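Local coordinates for protein 2-hydroxyisocaproyl-CoA dehydratase activator (Clostridium difficile, PDB 4EHU) that hydrolyses ATP to drive transfer of one electron from the [4Fe-4S] cluster of its homodimer to 2-hydroxyisocaproyl-CoA dehydratase, activating that enzyme for leucine fermentation, at residues 92-97 with 209-214; 195-200 with 224-229; 204-209 with 228-233. All coordinates share one frame; numbering follows the deposited sequence. Where two conformers were deposited one is given.

Interaction 1. Residues 92-97 with 209-214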
loop_
_atom_site.group_PDB
_atom_site.type_symbol
_atom_site.label_atom_id
_atom_site.label_comp_id
_atom_site.label_asym_id
_atom_site.label_seq_id
_atom_site.Cartn_x
_atom_site.Cartn_y
_atom_site.Cartn_z
ATOM N N PRO A 92 23.661 19.618 -16.786
ATOM C CA PRO A 92 23.091 20.729 -17.551
ATOM C C PRO A 92 21.834 20.348 -18.330
ATOM O O PRO A 92 21.653 19.184 -18.689
ATOM C CB PRO A 92 24.219 21.102 -18.530
ATOM C CG PRO A 92 25.466 20.607 -17.876
ATOM C CD PRO A 92 25.041 19.321 -17.202
ATOM N N GLU A 93 20.979 21.339 -18.563
ATOM C CA GLU A 93 19.839 21.180 -19.453
ATOM C C GLU A 93 18.822 20.198 -18.869
ATOM O O GLU A 93 18.133 19.519 -19.615
ATOM C CB GLU A 93 20.303 20.661 -20.813
ATOM C CG GLU A 93 21.459 21.458 -21.398
ATOM C CD GLU A 93 21.148 22.932 -21.486
ATOM O OE1 GLU A 93 19.973 23.279 -21.728
ATOM O OE2 GLU A 93 22.075 23.746 -21.299
ATOM N N THR A 94 18.736 20.128 -17.543
ATOM C CA THR A 94 17.749 19.234 -16.918
ATOM C C THR A 94 16.343 19.850 -16.911
ATOM O O THR A 94 16.161 20.998 -16.492
ATOM C CB THR A 94 18.132 18.884 -15.470
ATOM O OG1 THR A 94 19.342 18.129 -15.449
ATOM C CG2 THR A 94 17.028 18.028 -14.831
ATOM N N ARG A 95 15.347 19.074 -17.349
ATOM C CA ARG A 95 13.959 19.548 -17.382
ATOM C C ARG A 95 12.981 18.628 -16.654
ATOM O O ARG A 95 11.885 19.064 -16.279
ATOM C CB ARG A 95 13.487 19.756 -18.819
ATOM C CG ARG A 95 14.332 20.760 -19.621
ATOM C CD ARG A 95 14.138 22.189 -19.162
ATOM N NE ARG A 95 14.897 23.134 -19.979
ATOM C CZ ARG A 95 16.131 23.557 -19.706
ATOM N NH1 ARG A 95 16.773 23.128 -18.628
ATOM N NH2 ARG A 95 16.732 24.417 -20.515
ATOM N N THR A 96 13.353 17.364 -16.436
ATOM C CA THR A 96 12.523 16.471 -15.641
ATOM C C THR A 96 13.383 15.802 -14.577
ATOM O O THR A 96 14.433 15.249 -14.901
ATOM C CB THR A 96 11.877 15.388 -16.543
ATOM O OG1 THR A 96 11.221 16.032 -17.646
ATOM C CG2 THR A 96 10.882 14.561 -15.747
ATOM N N ILE A 97 12.980 15.898 -13.310
ATOM C CA ILE A 97 13.679 15.193 -12.231
ATOM C C ILE A 97 12.733 14.189 -11.592
ATOM O O ILE A 97 11.626 14.525 -11.206
ATOM C CB ILE A 97 14.206 16.164 -11.143
ATOM C CG1 ILE A 97 15.249 17.097 -11.756
ATOM C CG2 ILE A 97 14.824 15.382 -9.970
ATOM C CD1 ILE A 97 15.721 18.206 -10.762
ATOM N N ASN A 209 16.565 17.178 -20.408
ATOM C CA ASN A 209 17.116 15.910 -19.956
ATOM C C ASN A 209 16.326 15.399 -18.769
ATOM O O ASN A 209 15.870 16.190 -17.936
ATOM C CB ASN A 209 18.566 16.080 -19.519
ATOM C CG ASN A 209 19.514 16.270 -20.693
ATOM O OD1 ASN A 209 19.357 15.634 -21.731
ATOM N ND2 ASN A 209 20.503 17.136 -20.525
ATOM N N VAL A 210 16.170 14.078 -18.701
ATOM C CA VAL A 210 15.467 13.424 -17.605
ATOM C C VAL A 210 16.520 12.879 -16.671
ATOM O O VAL A 210 17.417 12.137 -17.098
ATOM C CB VAL A 210 14.583 12.270 -18.116
ATOM C CG1 VAL A 210 13.866 11.590 -16.964
ATOM C CG2 VAL A 210 13.601 12.789 -19.154
ATOM N N VAL A 211 16.433 13.253 -15.402
ATOM C CA VAL A 211 17.411 12.828 -14.425
ATOM C C VAL A 211 16.728 12.096 -13.292
ATOM O O VAL A 211 15.718 12.562 -12.777
ATOM C CB VAL A 211 18.166 14.041 -13.840
ATOM C CG1 VAL A 211 19.105 13.597 -12.702
ATOM C CG2 VAL A 211 18.939 14.778 -14.970
ATOM N N MET A 212 17.265 10.946 -12.900
ATOM C CA MET A 212 16.757 10.255 -11.717
ATOM C C MET A 212 17.700 10.438 -10.528
ATOM O O MET A 212 18.920 10.333 -10.651
ATOM C CB MET A 212 16.532 8.761 -11.958
ATOM C CG MET A 212 15.788 8.094 -10.792
ATOM S SD MET A 212 15.474 6.335 -10.996
ATOM C CE MET A 212 14.669 6.430 -12.594
ATOM N N VAL A 213 17.099 10.712 -9.375
ATOM C CA VAL A 213 17.814 10.875 -8.125
ATOM C C VAL A 213 17.074 10.119 -7.013
ATOM O O VAL A 213 16.031 9.483 -7.256
ATOM C CB VAL A 213 17.900 12.375 -7.742
ATOM C CG1 VAL A 213 18.584 13.128 -8.871
ATOM C CG2 VAL A 213 16.499 12.947 -7.461
ATOM N N GLY A 214 17.628 10.178 -5.803
ATOM C CA GLY A 214 17.107 9.387 -4.702
ATOM C C GLY A 214 17.878 8.088 -4.579
ATOM O O GLY A 214 18.613 7.678 -5.505
#

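Interaction 2. Residues 195-200 with 224-229. With ACT (acetate ion), chain I.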
loop_
_atom_site.group_PDB
_atom_site.type_symbol
_atom_site.label_atom_id
_atom_site.label_comp_id
_atom_site.label_asym_id
_atom_site.label_seq_id
_atom_site.Cartn_x
_atom_site.Cartn_y
_atom_site.Cartn_z
ATOM N N LYS A 195 6.462 1.088 -13.657
ATOM C CA LYS A 195 5.142 1.398 -14.201
ATOM C C LYS A 195 4.445 2.451 -13.364
ATOM O O LYS A 195 3.816 3.350 -13.896
ATOM C CB LYS A 195 4.274 0.144 -14.284
ATOM C CG LYS A 195 4.702 -0.712 -15.471
ATOM C CD LYS A 195 3.742 -1.835 -15.773
ATOM C CE LYS A 195 4.147 -2.554 -17.077
ATOM N NZ LYS A 195 4.220 -1.644 -18.269
ATOM N N ARG A 196 4.576 2.350 -12.052
ATOM C CA ARG A 196 3.867 3.289 -11.191
ATOM C C ARG A 196 4.453 4.703 -11.243
ATOM O O ARG A 196 3.704 5.693 -11.223
ATOM C CB ARG A 196 3.840 2.774 -9.761
ATOM C CG ARG A 196 3.143 3.704 -8.825
ATOM C CD ARG A 196 2.717 2.995 -7.570
ATOM N NE ARG A 196 2.315 3.991 -6.583
ATOM C CZ ARG A 196 1.149 4.620 -6.608
ATOM N NH1 ARG A 196 0.263 4.351 -7.560
ATOM N NH2 ARG A 196 0.867 5.533 -5.685
ATOM N N VAL A 197 5.778 4.808 -11.308
ATOM C CA VAL A 197 6.418 6.124 -11.362
ATOM C C VAL A 197 6.343 6.664 -12.785
ATOM O O VAL A 197 6.104 7.851 -12.980
ATOM C CB VAL A 197 7.844 6.042 -10.863
ATOM C CG1 VAL A 197 8.534 7.421 -10.933
ATOM C CG2 VAL A 197 7.832 5.540 -9.411
ATOM N N SER A 198 6.456 5.791 -13.789
ATOM C CA SER A 198 6.367 6.281 -15.168
ATOM C C SER A 198 5.004 6.887 -15.486
ATOM O O SER A 198 4.917 7.772 -16.325
ATOM C CB SER A 198 6.711 5.194 -16.201
ATOM O OG SER A 198 5.772 4.157 -16.180
ATOM N N SER A 199 3.944 6.427 -14.821
ATOM C CA SER A 199 2.628 6.998 -15.041
ATOM C C SER A 199 2.639 8.476 -14.619
ATOM O O SER A 199 2.023 9.322 -15.273
ATOM C CB SER A 199 1.569 6.231 -14.252
ATOM O OG SER A 199 0.309 6.879 -14.324
ATOM N N LEU A 200 3.338 8.781 -13.531
ATOM C CA LEU A 200 3.441 10.177 -13.083
ATOM C C LEU A 200 4.214 10.995 -14.104
ATOM O O LEU A 200 3.814 12.104 -14.471
ATOM C CB LEU A 200 4.172 10.299 -11.745
ATOM C CG LEU A 200 3.606 9.578 -10.545
ATOM C CD1 LEU A 200 4.465 9.947 -9.347
ATOM C CD2 LEU A 200 2.146 9.974 -10.331
ATOM N N ARG A 224 16.977 1.242 -15.593
ATOM C CA ARG A 224 16.735 0.634 -16.909
ATOM C C ARG A 224 15.236 0.456 -17.175
ATOM O O ARG A 224 14.762 0.742 -18.277
ATOM C CB ARG A 224 17.434 -0.723 -17.022
ATOM C CG ARG A 224 18.937 -0.610 -17.136
ATOM C CD ARG A 224 19.564 -1.974 -17.446
ATOM N NE ARG A 224 19.247 -2.991 -16.448
ATOM C CZ ARG A 224 19.935 -3.196 -15.324
ATOM N NH1 ARG A 224 21.000 -2.459 -15.050
ATOM N NH2 ARG A 224 19.553 -4.157 -14.483
ATOM N N ALA A 225 14.488 -0.016 -16.178
ATOM C CA ALA A 225 13.050 -0.223 -16.348
ATOM C C ALA A 225 12.344 1.110 -16.577
ATOM O O ALA A 225 11.426 1.198 -17.398
ATOM C CB ALA A 225 12.478 -0.930 -15.140
ATOM N N MET A 226 12.749 2.146 -15.837
ATOM C CA MET A 226 12.163 3.461 -16.059
ATOM C C MET A 226 12.424 3.991 -17.447
ATOM O O MET A 226 11.512 4.504 -18.083
ATOM C CB MET A 226 12.696 4.479 -15.039
ATOM C CG MET A 226 12.014 4.311 -13.716
ATOM S SD MET A 226 10.270 4.883 -13.700
ATOM C CE MET A 226 10.398 6.591 -14.146
ATOM N N ALA A 227 13.662 3.885 -17.926
ATOM C CA ALA A 227 13.992 4.431 -19.232
ATOM C C ALA A 227 13.163 3.700 -20.285
ATOM O O ALA A 227 12.721 4.292 -21.263
ATOM C CB ALA A 227 15.478 4.289 -19.512
ATOM N N ARG A 228 12.958 2.401 -20.065
ATOM C CA ARG A 228 12.120 1.608 -20.959
ATOM C C ARG A 228 10.672 2.124 -20.934
ATOM O O ARG A 228 10.075 2.380 -21.991
ATOM C CB ARG A 228 12.170 0.131 -20.549
ATOM C CG ARG A 228 11.323 -0.799 -21.428
ATOM C CD ARG A 228 11.204 -2.187 -20.804
ATOM N NE ARG A 228 10.353 -2.120 -19.610
ATOM C CZ ARG A 228 10.628 -2.682 -18.435
ATOM N NH1 ARG A 228 11.743 -3.379 -18.268
ATOM N NH2 ARG A 228 9.785 -2.524 -17.404
ATOM N N GLU A 229 10.127 2.297 -19.730
ATOM C CA GLU A 229 8.723 2.634 -19.602
ATOM C C GLU A 229 8.432 4.031 -20.123
ATOM O O GLU A 229 7.359 4.254 -20.696
ATOM C CB GLU A 229 8.248 2.490 -18.155
ATOM C CG GLU A 229 8.226 1.063 -17.654
ATOM C CD GLU A 229 7.265 0.162 -18.424
ATOM O OE1 GLU A 229 6.192 0.653 -18.872
ATOM O OE2 GLU A 229 7.578 -1.044 -18.563
HETATM C C ACT I . 16.819 -5.632 -16.576
HETATM O O ACT I . 16.996 -5.104 -15.452
HETATM O OXT ACT I . 17.677 -5.400 -17.470
HETATM C CH3 ACT I . 15.643 -6.529 -16.835
HETATM O O HOH W 1 4.815 2.869 -18.373
#

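Interaction 3. Residues 204-209 with 228-233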
loop_
_atom_site.group_PDB
_atom_site.type_symbol
_atom_site.label_atom_id
_atom_site.label_comp_id
_atom_site.label_asym_id
_atom_site.label_seq_id
_atom_site.Cartn_x
_atom_site.Cartn_y
_atom_site.Cartn_z
ATOM N N ILE A 204 2.937 14.343 -16.402
ATOM C CA ILE A 204 3.584 15.654 -16.421
ATOM C C ILE A 204 4.130 15.981 -17.802
ATOM O O ILE A 204 4.344 17.150 -18.136
ATOM C CB ILE A 204 4.724 15.718 -15.401
ATOM C CG1 ILE A 204 4.160 16.014 -14.016
ATOM C CG2 ILE A 204 5.704 16.816 -15.765
ATOM C CD1 ILE A 204 5.195 16.079 -12.932
ATOM N N GLY A 205 4.368 14.945 -18.602
ATOM C CA GLY A 205 4.964 15.135 -19.912
ATOM C C GLY A 205 6.476 15.101 -19.827
ATOM O O GLY A 205 7.099 16.011 -19.278
ATOM N N VAL A 206 7.082 14.054 -20.379
ATOM C CA VAL A 206 8.534 13.912 -20.267
ATOM C C VAL A 206 9.243 15.011 -21.058
ATOM O O VAL A 206 8.842 15.353 -22.173
ATOM C CB VAL A 206 9.007 12.508 -20.718
ATOM C CG1 VAL A 206 8.832 12.343 -22.204
ATOM C CG2 VAL A 206 10.459 12.280 -20.304
ATOM N N GLN A 207 10.277 15.601 -20.466
ATOM C CA GLN A 207 11.101 16.551 -21.202
ATOM C C GLN A 207 12.562 16.327 -20.859
ATOM O O GLN A 207 12.926 16.297 -19.693
ATOM C CB GLN A 207 10.700 17.994 -20.888
ATOM C CG GLN A 207 11.232 18.988 -21.897
ATOM C CD GLN A 207 10.670 20.375 -21.697
ATOM O OE1 GLN A 207 9.928 20.622 -20.749
ATOM N NE2 GLN A 207 11.018 21.290 -22.592
ATOM N N ARG A 208 13.400 16.160 -21.875
ATOM C CA ARG A 208 14.832 15.966 -21.650
ATOM C C ARG A 208 15.502 17.272 -21.202
ATOM O O ARG A 208 15.069 18.352 -21.585
ATOM C CB ARG A 208 15.498 15.457 -22.926
ATOM C CG ARG A 208 14.866 14.200 -23.459
ATOM C CD ARG A 208 15.598 13.691 -24.689
ATOM N NE ARG A 208 16.870 13.067 -24.338
ATOM C CZ ARG A 208 17.708 12.534 -25.220
ATOM N NH1 ARG A 208 17.411 12.555 -26.511
ATOM N NH2 ARG A 208 18.845 11.981 -24.815
ATOM N N ASN A 209 16.565 17.178 -20.408
ATOM C CA ASN A 209 17.116 15.910 -19.956
ATOM C C ASN A 209 16.326 15.399 -18.769
ATOM O O ASN A 209 15.870 16.190 -17.936
ATOM C CB ASN A 209 18.566 16.080 -19.519
ATOM C CG ASN A 209 19.514 16.270 -20.693
ATOM O OD1 ASN A 209 19.357 15.634 -21.731
ATOM N ND2 ASN A 209 20.503 17.136 -20.525
ATOM N N ARG A 228 12.958 2.401 -20.065
ATOM C CA ARG A 228 12.120 1.608 -20.959
ATOM C C ARG A 228 10.672 2.124 -20.934
ATOM O O ARG A 228 10.075 2.380 -21.991
ATOM C CB ARG A 228 12.170 0.131 -20.549
ATOM C CG ARG A 228 11.323 -0.799 -21.428
ATOM C CD ARG A 228 11.204 -2.187 -20.804
ATOM N NE ARG A 228 10.353 -2.120 -19.610
ATOM C CZ ARG A 228 10.628 -2.682 -18.435
ATOM N NH1 ARG A 228 11.743 -3.379 -18.268
ATOM N NH2 ARG A 228 9.785 -2.524 -17.404
ATOM N N GLU A 229 10.127 2.297 -19.730
ATOM C CA GLU A 229 8.723 2.634 -19.602
ATOM C C GLU A 229 8.432 4.031 -20.123
ATOM O O GLU A 229 7.359 4.254 -20.696
ATOM C CB GLU A 229 8.248 2.490 -18.155
ATOM C CG GLU A 229 8.226 1.063 -17.654
ATOM C CD GLU A 229 7.265 0.162 -18.424
ATOM O OE1 GLU A 229 6.192 0.653 -18.872
ATOM O OE2 GLU A 229 7.578 -1.044 -18.563
ATOM N N ILE A 230 9.353 4.975 -19.931
ATOM C CA ILE A 230 9.113 6.324 -20.450
ATOM C C ILE A 230 9.676 6.527 -21.835
ATOM O O ILE A 230 9.529 7.605 -22.419
ATOM C CB ILE A 230 9.619 7.434 -19.490
ATOM C CG1 ILE A 230 11.150 7.484 -19.478
ATOM C CG2 ILE A 230 9.035 7.207 -18.106
ATOM C CD1 ILE A 230 11.700 8.682 -18.604
ATOM N N ASN A 231 10.312 5.491 -22.378
ATOM C CA ASN A 231 10.843 5.543 -23.742
ATOM C C ASN A 231 11.772 6.747 -23.941
ATOM O O ASN A 231 11.749 7.399 -24.983
ATOM C CB ASN A 231 9.688 5.608 -24.754
ATOM C CG ASN A 231 10.142 5.343 -26.191
ATOM O OD1 ASN A 231 11.110 4.615 -26.431
ATOM N ND2 ASN A 231 9.439 5.935 -27.151
ATOM N N THR A 232 12.585 7.039 -22.931
ATOM C CA THR A 232 13.496 8.186 -22.956
ATOM C C THR A 232 14.760 7.805 -22.206
ATOM O O THR A 232 14.680 7.063 -21.216
ATOM C CB THR A 232 12.842 9.400 -22.250
ATOM O OG1 THR A 232 11.550 9.640 -22.822
ATOM C CG2 THR A 232 13.690 10.634 -22.375
ATOM N N GLU A 233 15.910 8.300 -22.665
ATOM C CA GLU A 233 17.163 8.133 -21.924
ATOM C C GLU A 233 17.046 8.833 -20.579
ATOM O O GLU A 233 16.443 9.901 -20.482
ATOM C CB GLU A 233 18.352 8.727 -22.682
ATOM C CG GLU A 233 18.686 7.992 -23.970
ATOM C CD GLU A 233 20.142 8.142 -24.365
ATOM O OE1 GLU A 233 20.836 8.998 -23.776
ATOM O OE2 GLU A 233 20.597 7.398 -25.257
HETATM O O HOH W 2 17.057 12.532 -20.909
#

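Interaction 1. Residues 92-97 with 209-214
Strands 96-100 and 210-213 run parallel at the heart of the second actin-fold sheet, and T96 with V210 and I97 with V211 are the pairs where they begin to bridge. Just ahead of the bridges N209, which follows a cis peptide bond, holds residues 92-96 through three backbone bonds and one side-chain bond. Its backbone N donates to E93 O at 2.9 Å, while its side-chain ND2 reaches P92 O at 3.0 Å with that oxygen lying in the amide plane. Because CG stands beside the backbone N (chi1 -73°), the amide and the peptide N-H can serve consecutive carbonyls, which helps set the rotation of the carboxamide. N209 O in turn accepts from R95 N and from T96 N. From there the strand pattern takes over: V211 N to T96 O measures 2.9 Å.

Side chains alternate between the two faces. T96 CB meets V210 CG2 at 4.1 Å on one of them. On the other, V211 CG2 comes across T94 at about a right angle, 3.4 Å from OG1 and 3.8 Å from CG2; the T94 hydroxyl itself is bonded to I91 O. Further along, I97 CG2 touches V213 CG2 at 3.9 Å. The next residue, G214, has positive phi and touches the bound ATP analogue, so the strand delivers the chain directly to the nucleotide pocket.

Helix 79-90 covers the face of T94, I97 and V213, chiefly through V87, whereas helix 220-230 lies over V210 and M212 on the opposite face. Within the sheet, strand 105-110 pairs with the far edge of 96-100, and 234-235 with the far edge of 210-213.

Interaction 2. Residues 195-200 with 224-229
K195 and E229 join helices 182-204 and 220-230 at the solvent side of their crossing, with K195 NZ 3.1 Å from E229 OE1 in a hydrogen-bonded salt bridge and a weak bond to OE2. The ammonium comes from above the carboxylate plane, about 39° out of it. K195 runs extended to CE and bends at its last torsion (chi4 -57°), which turns NZ back onto the acid. Deeper in, M226 does the apolar work: its doubly bent chain brings CE to 3.8 Å from V197 CG1 and SD to 3.9 Å from V197 CB, the two side chains crossing at about a right angle. Between these contacts S198 OG lies against E229 CB at 3.6 Å.

Behind the first shell, R228 holds the same carboxylate side-on. Its NE and NH2 both donate to E229 OE2, NH2 at 2.9 Å on the anti lone pair, with the oxygen in the guanidinium plane. Two positive groups thus share one acid and probably favour its ionised form. A water donates to both S198 OG and E229 OE1, 2.7 Å from each, while the serine hydroxyl is also bonded to A194 O of the preceding turn. T191 OG1 in turn bonds R228 NH2. Towards the other end of segment 224-229, R224 holds an acetate, probably from the crystallisation liquor, at the edge of its guanidinium.

The short helical segments cross at -46° with their axes 9.2 Å apart, close enough for A194 to pack against A225, M226 and E229. Underneath, V197 and M226 both rest on I98 of strand 96-100, so the helix pair is seated on the sheet, while R196 bonds A127 O and touches the cluster ligand C125.

Interaction 3. Residues 204-209 with 228-233
The loop leaving helix 182-204, which G205 opens with positive phi, draws level with the end of helix 220-230, where N231 has positive phi in a Schellman motif, the CA atoms of V206 and I230 lying 7.6 Å apart.

V206 leads the contact. Its two methyls reach tip to tip toward T232, CG2 lying 3.8 Å and CG1 3.9 Å from OG1, while CG2 also touches I230 CD1 at 4.2 Å. The T232 hydroxyl is spent on its own segment, donating to I230 O at 2.9 Å from above the carbonyl plane. With OG1 beside its backbone N (chi1 -53°), T232 turns the methyl CG2 the other way, to 3.9 Å from R208 CG; the two side chains slide past each other in opposite directions.

R208 bends at chi3 (75°) and carries its guanidinium toward E233. NH2 stops 3.7 Å from E233 OE1, a long salt bridge, with guanidinium and carboxylate planes 57° apart. A water donates to E233 O and accepts, weakly, from R208 NE.

Direct contact here is therefore van der Waals touch plus loose electrostatics: the charged pair, on the exposed surface, probably attracts without fixing either group's rotation, and what orders the corner is more likely the backbone turns, the T232 bond to I230 O and the packing of I230 and T232 on V210.

After the first sheet and helix 79-90, the chain lays down 92-97, then passes through strands 105-110 and 116-122 and several helices before 209-214 returns beside it; interaction 1 closes this long loop. Within that excursion helix 182-204 supplies 195-200 and runs on into the loop 204-209, whose partners come only after strand 210-213, so interactions 2 and 3 both cross interaction 1. Interaction 3 closes the shorter excursion; it starts inside interaction 2 but runs past its end, the two sharing R228 and E229. N209 belongs to interactions 1 and 3, and M212 packs on M226 between interactions 1 and 2. Together they bind central strands, two helices and connecting loop into one layered unit.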